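PDB 5L2P: arylesterase from Sulfolobus solfataricus, which hydrolyses aromatic esters, p-nitrophenyl fatty acid esters and organophosphates such as paraoxon, and has tributyrinase activity. Local coordinates for residues Ile20-Tyr25 and Val210-Lys215; Arg65-Ile70 and Thr93-Ser98. All blocks are in the same frame, centred on the assembly; numbering follows the deposited sequence.

Contact 1 of 2, residues Ile20-Tyr25 and Val210-Lys215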
loop_
_atom_site.group_PDB
_atom_site.type_symbol
_atom_site.label_atom_id
_atom_site.label_comp_id
_atom_site.label_asym_id
_atom_site.label_seq_id
_atom_site.Cartn_x
_atom_site.Cartn_y
_atom_site.Cartn_z
ATOM N N ILE A 20 16.978 -8.945 24.984
ATOM C CA ILE A 20 15.725 -8.845 25.722
ATOM C C ILE A 20 15.169 -10.233 26.035
ATOM O O ILE A 20 14.539 -10.851 25.187
ATOM C CB ILE A 20 14.654 -8.007 24.985
ATOM C CG1 ILE A 20 15.192 -6.599 24.690
ATOM C CG2 ILE A 20 13.400 -7.897 25.840
ATOM C CD1 ILE A 20 14.270 -5.691 23.908
ATOM N N ASP A 21 15.422 -10.729 27.250
ATOM C CA ASP A 21 14.657 -11.851 27.751
ATOM C C ASP A 21 14.666 -11.830 29.253
ATOM O O ASP A 21 15.706 -11.680 29.885
ATOM C CB ASP A 21 15.157 -13.194 27.221
ATOM C CG ASP A 21 16.605 -13.463 27.567
ATOM O OD1 ASP A 21 17.387 -12.472 27.617
ATOM O OD2 ASP A 21 16.946 -14.660 27.752
ATOM N N PHE A 22 13.472 -11.978 29.812
ATOM C CA PHE A 22 13.258 -11.891 31.239
ATOM C C PHE A 22 13.520 -13.235 31.953
ATOM O O PHE A 22 13.473 -13.302 33.172
ATOM C CB PHE A 22 11.849 -11.354 31.491
ATOM C CG PHE A 22 11.590 -10.009 30.847
ATOM C CD1 PHE A 22 11.931 -8.828 31.503
ATOM C CD2 PHE A 22 11.004 -9.920 29.577
ATOM C CE1 PHE A 22 11.679 -7.586 30.914
ATOM C CE2 PHE A 22 10.764 -8.688 28.979
ATOM C CZ PHE A 22 11.093 -7.514 29.651
ATOM N N THR A 23 13.818 -14.291 31.187
ATOM C CA THR A 23 14.304 -15.568 31.735
ATOM C C THR A 23 15.671 -15.428 32.417
ATOM O O THR A 23 15.895 -15.978 33.493
ATOM C CB THR A 23 14.479 -16.635 30.624
ATOM O OG1 THR A 23 13.306 -16.678 29.806
ATOM C CG2 THR A 23 14.753 -18.026 31.221
ATOM N N LYS A 24 16.582 -14.695 31.780
ATOM C CA LYS A 24 17.954 -14.572 32.243
ATOM C C LYS A 24 18.149 -13.281 33.024
ATOM O O LYS A 24 18.641 -13.296 34.136
ATOM C CB LYS A 24 18.913 -14.641 31.040
ATOM C CG LYS A 24 20.381 -14.423 31.362
ATOM C CD LYS A 24 20.913 -15.524 32.287
ATOM C CE LYS A 24 22.357 -15.282 32.696
ATOM N NZ LYS A 24 22.914 -16.467 33.390
ATOM N N TYR A 25 17.739 -12.166 32.444
ATOM C CA TYR A 25 18.063 -10.847 32.971
ATOM C C TYR A 25 16.876 -10.194 33.671
ATOM O O TYR A 25 15.727 -10.445 33.339
ATOM C CB TYR A 25 18.523 -9.939 31.826
ATOM C CG TYR A 25 19.690 -10.495 31.033
ATOM C CD1 TYR A 25 20.944 -10.692 31.637
ATOM C CD2 TYR A 25 19.552 -10.812 29.684
ATOM C CE1 TYR A 25 22.022 -11.196 30.915
ATOM C CE2 TYR A 25 20.618 -11.313 28.956
ATOM C CZ TYR A 25 21.850 -11.505 29.571
ATOM O OH TYR A 25 22.905 -12.006 28.843
ATOM N N VAL A 210 -2.313 -4.477 23.345
ATOM C CA VAL A 210 -1.562 -3.469 24.110
ATOM C C VAL A 210 -0.149 -4.008 24.388
ATOM O O VAL A 210 0.010 -4.994 25.103
ATOM C CB VAL A 210 -2.256 -3.135 25.453
ATOM C CG1 VAL A 210 -1.600 -1.943 26.107
ATOM C CG2 VAL A 210 -3.731 -2.831 25.254
ATOM N N ASP A 211 0.888 -3.365 23.853
ATOM C CA ASP A 211 2.240 -3.876 24.045
ATOM C C ASP A 211 2.811 -3.512 25.422
ATOM O O ASP A 211 2.228 -2.728 26.194
ATOM C CB ASP A 211 3.201 -3.470 22.932
ATOM C CG ASP A 211 3.674 -2.038 23.054
ATOM O OD1 ASP A 211 2.833 -1.147 23.300
ATOM O OD2 ASP A 211 4.896 -1.816 22.931
ATOM N N TYR A 212 3.956 -4.140 25.703
ATOM C CA TYR A 212 4.615 -4.078 26.992
ATOM C C TYR A 212 4.953 -2.652 27.388
ATOM O O TYR A 212 4.760 -2.279 28.550
ATOM C CB TYR A 212 5.889 -4.918 26.946
ATOM C CG TYR A 212 6.665 -4.957 28.225
ATOM C CD1 TYR A 212 6.057 -5.369 29.401
ATOM C CD2 TYR A 212 8.019 -4.596 28.265
ATOM C CE1 TYR A 212 6.766 -5.418 30.597
ATOM C CE2 TYR A 212 8.748 -4.658 29.456
ATOM C CZ TYR A 212 8.110 -5.055 30.623
ATOM O OH TYR A 212 8.793 -5.120 31.832
ATOM N N GLY A 213 5.460 -1.866 26.442
ATOM C CA GLY A 213 5.894 -0.517 26.755
ATOM C C GLY A 213 4.762 0.389 27.176
ATOM O O GLY A 213 4.908 1.173 28.092
ATOM N N VAL A 214 3.621 0.279 26.492
ATOM C CA VAL A 214 2.432 1.066 26.812
ATOM C C VAL A 214 1.878 0.669 28.185
ATOM O O VAL A 214 1.570 1.521 28.967
ATOM C CB VAL A 214 1.343 0.894 25.710
ATOM C CG1 VAL A 214 0.038 1.604 26.076
ATOM C CG2 VAL A 214 1.846 1.435 24.381
ATOM N N LYS A 215 1.755 -0.621 28.466
ATOM C CA LYS A 215 1.265 -1.101 29.769
ATOM C C LYS A 215 2.087 -0.574 30.946
ATOM O O LYS A 215 1.548 -0.317 32.020
ATOM C CB LYS A 215 1.294 -2.625 29.838
ATOM C CG LYS A 215 0.187 -3.323 29.080
ATOM C CD LYS A 215 0.353 -4.830 29.205
ATOM C CE LYS A 215 -0.703 -5.591 28.400
ATOM N NZ LYS A 215 -1.996 -5.706 29.141
#

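Contact 2 of 2, residues Arg65-Ile70 and Thr93-Ser98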
loop_
_atom_site.group_PDB
_atom_site.type_symbol
_atom_site.label_atom_id
_atom_site.label_comp_id
_atom_site.label_asym_id
_atom_site.label_seq_id
_atom_site.Cartn_x
_atom_site.Cartn_y
_atom_site.Cartn_z
ATOM N N ARG A 65 21.357 18.474 29.422
ATOM C CA ARG A 65 22.661 18.752 28.845
ATOM C C ARG A 65 22.466 19.831 27.772
ATOM O O ARG A 65 21.634 19.699 26.890
ATOM C CB ARG A 65 23.262 17.499 28.237
ATOM C CG ARG A 65 24.743 17.673 27.844
ATOM C CD ARG A 65 25.375 16.431 27.182
ATOM N NE ARG A 65 25.312 15.209 27.964
ATOM C CZ ARG A 65 26.197 14.849 28.865
ATOM N NH1 ARG A 65 27.241 15.620 29.110
ATOM N NH2 ARG A 65 26.030 13.714 29.516
ATOM N N ILE A 66 23.242 20.902 27.866
ATOM C CA ILE A 66 23.226 21.980 26.895
ATOM C C ILE A 66 24.382 21.807 25.913
ATOM O O ILE A 66 25.557 21.753 26.343
ATOM C CB ILE A 66 23.451 23.368 27.529
ATOM C CG1 ILE A 66 22.700 23.551 28.864
ATOM C CG2 ILE A 66 23.075 24.457 26.528
ATOM C CD1 ILE A 66 21.240 23.096 28.834
ATOM N N TYR A 67 24.042 21.744 24.606
ATOM C CA TYR A 67 25.052 21.634 23.550
ATOM C C TYR A 67 25.231 22.952 22.848
ATOM O O TYR A 67 24.268 23.525 22.402
ATOM C CB TYR A 67 24.660 20.591 22.531
ATOM C CG TYR A 67 24.469 19.201 23.066
ATOM C CD1 TYR A 67 23.312 18.832 23.744
ATOM C CD2 TYR A 67 25.415 18.242 22.876
ATOM C CE1 TYR A 67 23.147 17.533 24.226
ATOM C CE2 TYR A 67 25.270 16.965 23.377
ATOM C CZ TYR A 67 24.126 16.618 24.036
ATOM O OH TYR A 67 23.919 15.344 24.477
ATOM N N SER A 68 26.471 23.421 22.739
ATOM C CA SER A 68 26.781 24.582 21.935
ATOM C C SER A 68 27.478 24.125 20.677
ATOM O O SER A 68 28.390 23.329 20.768
ATOM C CB SER A 68 27.712 25.514 22.672
ATOM O OG SER A 68 27.173 25.880 23.906
ATOM N N PRO A 69 27.045 24.629 19.497
ATOM C CA PRO A 69 27.595 24.141 18.237
ATOM C C PRO A 69 29.026 24.592 17.995
ATOM O O PRO A 69 29.499 25.500 18.645
ATOM C CB PRO A 69 26.650 24.750 17.189
ATOM C CG PRO A 69 26.184 26.002 17.806
ATOM C CD PRO A 69 26.046 25.685 19.271
ATOM N N ILE A 70 29.706 23.936 17.067
ATOM C CA ILE A 70 31.036 24.335 16.627
ATOM C C ILE A 70 31.002 25.763 16.117
ATOM O O ILE A 70 31.873 26.556 16.436
ATOM C CB ILE A 70 31.559 23.421 15.477
ATOM C CG1 ILE A 70 31.843 22.009 15.982
ATOM C CG2 ILE A 70 32.836 23.964 14.867
ATOM C CD1 ILE A 70 33.033 21.892 16.931
ATOM N N THR A 93 22.168 8.184 25.444
ATOM C CA THR A 93 21.793 7.280 24.343
ATOM C C THR A 93 21.564 8.008 23.012
ATOM O O THR A 93 21.809 7.428 21.960
ATOM C CB THR A 93 20.531 6.456 24.678
ATOM O OG1 THR A 93 19.429 7.342 24.881
ATOM C CG2 THR A 93 20.772 5.580 25.911
ATOM N N GLU A 94 21.107 9.253 23.078
ATOM C CA GLU A 94 20.960 10.075 21.906
ATOM C C GLU A 94 21.903 11.287 21.901
ATOM O O GLU A 94 21.649 12.298 21.235
ATOM C CB GLU A 94 19.483 10.497 21.768
ATOM C CG GLU A 94 18.623 9.330 21.300
ATOM C CD GLU A 94 17.159 9.681 21.062
ATOM O OE1 GLU A 94 16.829 10.862 20.763
ATOM O OE2 GLU A 94 16.323 8.754 21.179
ATOM N N ASP A 95 23.018 11.177 22.613
ATOM C CA ASP A 95 24.041 12.239 22.649
ATOM C C ASP A 95 24.591 12.552 21.257
ATOM O O ASP A 95 24.761 13.706 20.893
ATOM C CB ASP A 95 25.154 11.814 23.604
ATOM C CG ASP A 95 26.244 12.879 23.758
ATOM O OD1 ASP A 95 26.085 13.824 24.548
ATOM O OD2 ASP A 95 27.281 12.775 23.074
ATOM N N ALA A 96 24.879 11.508 20.495
ATOM C CA ALA A 96 25.427 11.635 19.129
ATOM C C ALA A 96 24.457 12.358 18.178
ATOM O O ALA A 96 24.907 13.126 17.308
ATOM C CB ALA A 96 25.798 10.265 18.543
ATOM N N ILE A 97 23.156 12.126 18.370
ATOM C CA ILE A 97 22.141 12.844 17.606
ATOM C C ILE A 97 22.134 14.330 17.946
ATOM O O ILE A 97 22.062 15.175 17.032
ATOM C CB ILE A 97 20.737 12.279 17.782
ATOM C CG1 ILE A 97 20.707 10.785 17.390
ATOM C CG2 ILE A 97 19.750 13.042 16.901
ATOM C CD1 ILE A 97 21.280 10.434 16.017
ATOM N N SER A 98 22.213 14.639 19.248
ATOM C CA SER A 98 22.174 16.021 19.700
ATOM C C SER A 98 23.326 16.819 19.143
ATOM O O SER A 98 23.157 17.981 18.811
ATOM C CB SER A 98 22.201 16.093 21.216
ATOM O OG SER A 98 21.194 15.282 21.813
#

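Contact 1 of 2, residues Ile20-Tyr25 and Val210-Lys215
Phe22 and Tyr212 carry this contact, one ring from each segment. They reach toward each other from opposite directions. Together the two segments bury 77 Å², nearly equally shared by these two side chains. The rings form an offset edge-to-face pair, in which Phe22 gives its edge and Tyr212 its face. Their centroids lie 5.5 Å apart and their planes are turned by 70°. The nearest atoms are Phe22 CZ and Tyr212 CE2, at 3.7 Å. Phe22 CE1 also comes within 3.9 Å of Tyr212 OH. The touch therefore falls on the outer part of both rings. The phenol end of Tyr212 is met by ring carbons, and no hydrogen bond crosses between the segments. The contact is mainly apolar, made at the outer atoms of the two rings.

Tyr212 CG stands anti to the backbone N (chi1 -179°), which carries the ring outward from the first turn of helix 212-217. Asp211 occupies the N-cap position just before that turn, and its O accepts a backbone hydrogen bond from Lys215 N at 3.1 Å. Phe22 sits in the loop between helices 5-17 and 27-39. Helix 27-39 gives both rings further apolar neighbours: Phe22 touches Ile30 and Tyr212 touches Phe27. Both rings remain exposed. This aromatic pair joins the N-terminal region to an insertion between strands 178-182 and 242-248, consistent with the cap of GDXG-family alpha/beta hydrolases, which is built from these two parts of the chain.

Contact 2 of 2, residues Arg65-Ile70 and Thr93-Ser98
Tyr67 and Ser98 bring strand 61-68 closest to the start of helix 95-105, with CA of Tyr67 7.4 Å from CA of Ser98, while CA of Arg65 and CA of Asp95 are 9.1 Å apart. The Tyr67 ring lies against the first turn of the helix. Ser98 CB sits over one face, 3.6 Å from the centroid of the Tyr67 ring and 20° off its normal, a CH-pi contact. At the ring edge, Tyr67 OH donates a hydrogen bond to Asp95 OD1 at 2.6 Å. That oxygen lies in the ring plane, but the hydroxyl approaches it from above the carboxylate plane, 43° out of it. Asp95 CG is anti to the backbone N (chi1 -178°), which swings the carboxylate across to the phenol.

In this alpha/beta hydrolase fold, helix 95-105 is the connection between parallel neighbours 77-81 and 108-112, and strand 61-68 runs antiparallel beside 108-112. With a phenylalanine at Tyr67 the hydroxyl is gone, and Asp95 OD1 is likely to be left without this donor. Arg65 NE is 3.8 Å from Asp95 OD1, a long salt bridge in which no N-H points at the oxygen. Stronger partners of the Arg65 guanidinium are Asp52 and Glu92. Asp95 OD2 forms a salt bridge with Arg99, and Ser98 OG is hydrogen-bonded to His80 ND1.

From the N terminus the chain passes first through 20-25, in the loop between the first two helices. It then enters the sheet and reaches 65-70. Contact 2 closes a short loop of 22 residues, returning at 93-98 and tying an antiparallel strand of the sheet to the helix beside it. The chain then builds more of the central sheet before 210-215 closes the far longer loop of contact 1, with 184 residues between its segments, and ties the N-terminal helical region to the part between strands 178-182 and 242-248. Contact 2 is thus nested within contact 1. Their nearest atoms are about 13 Å apart. Contact 1 is superficial; contact 2 is buried.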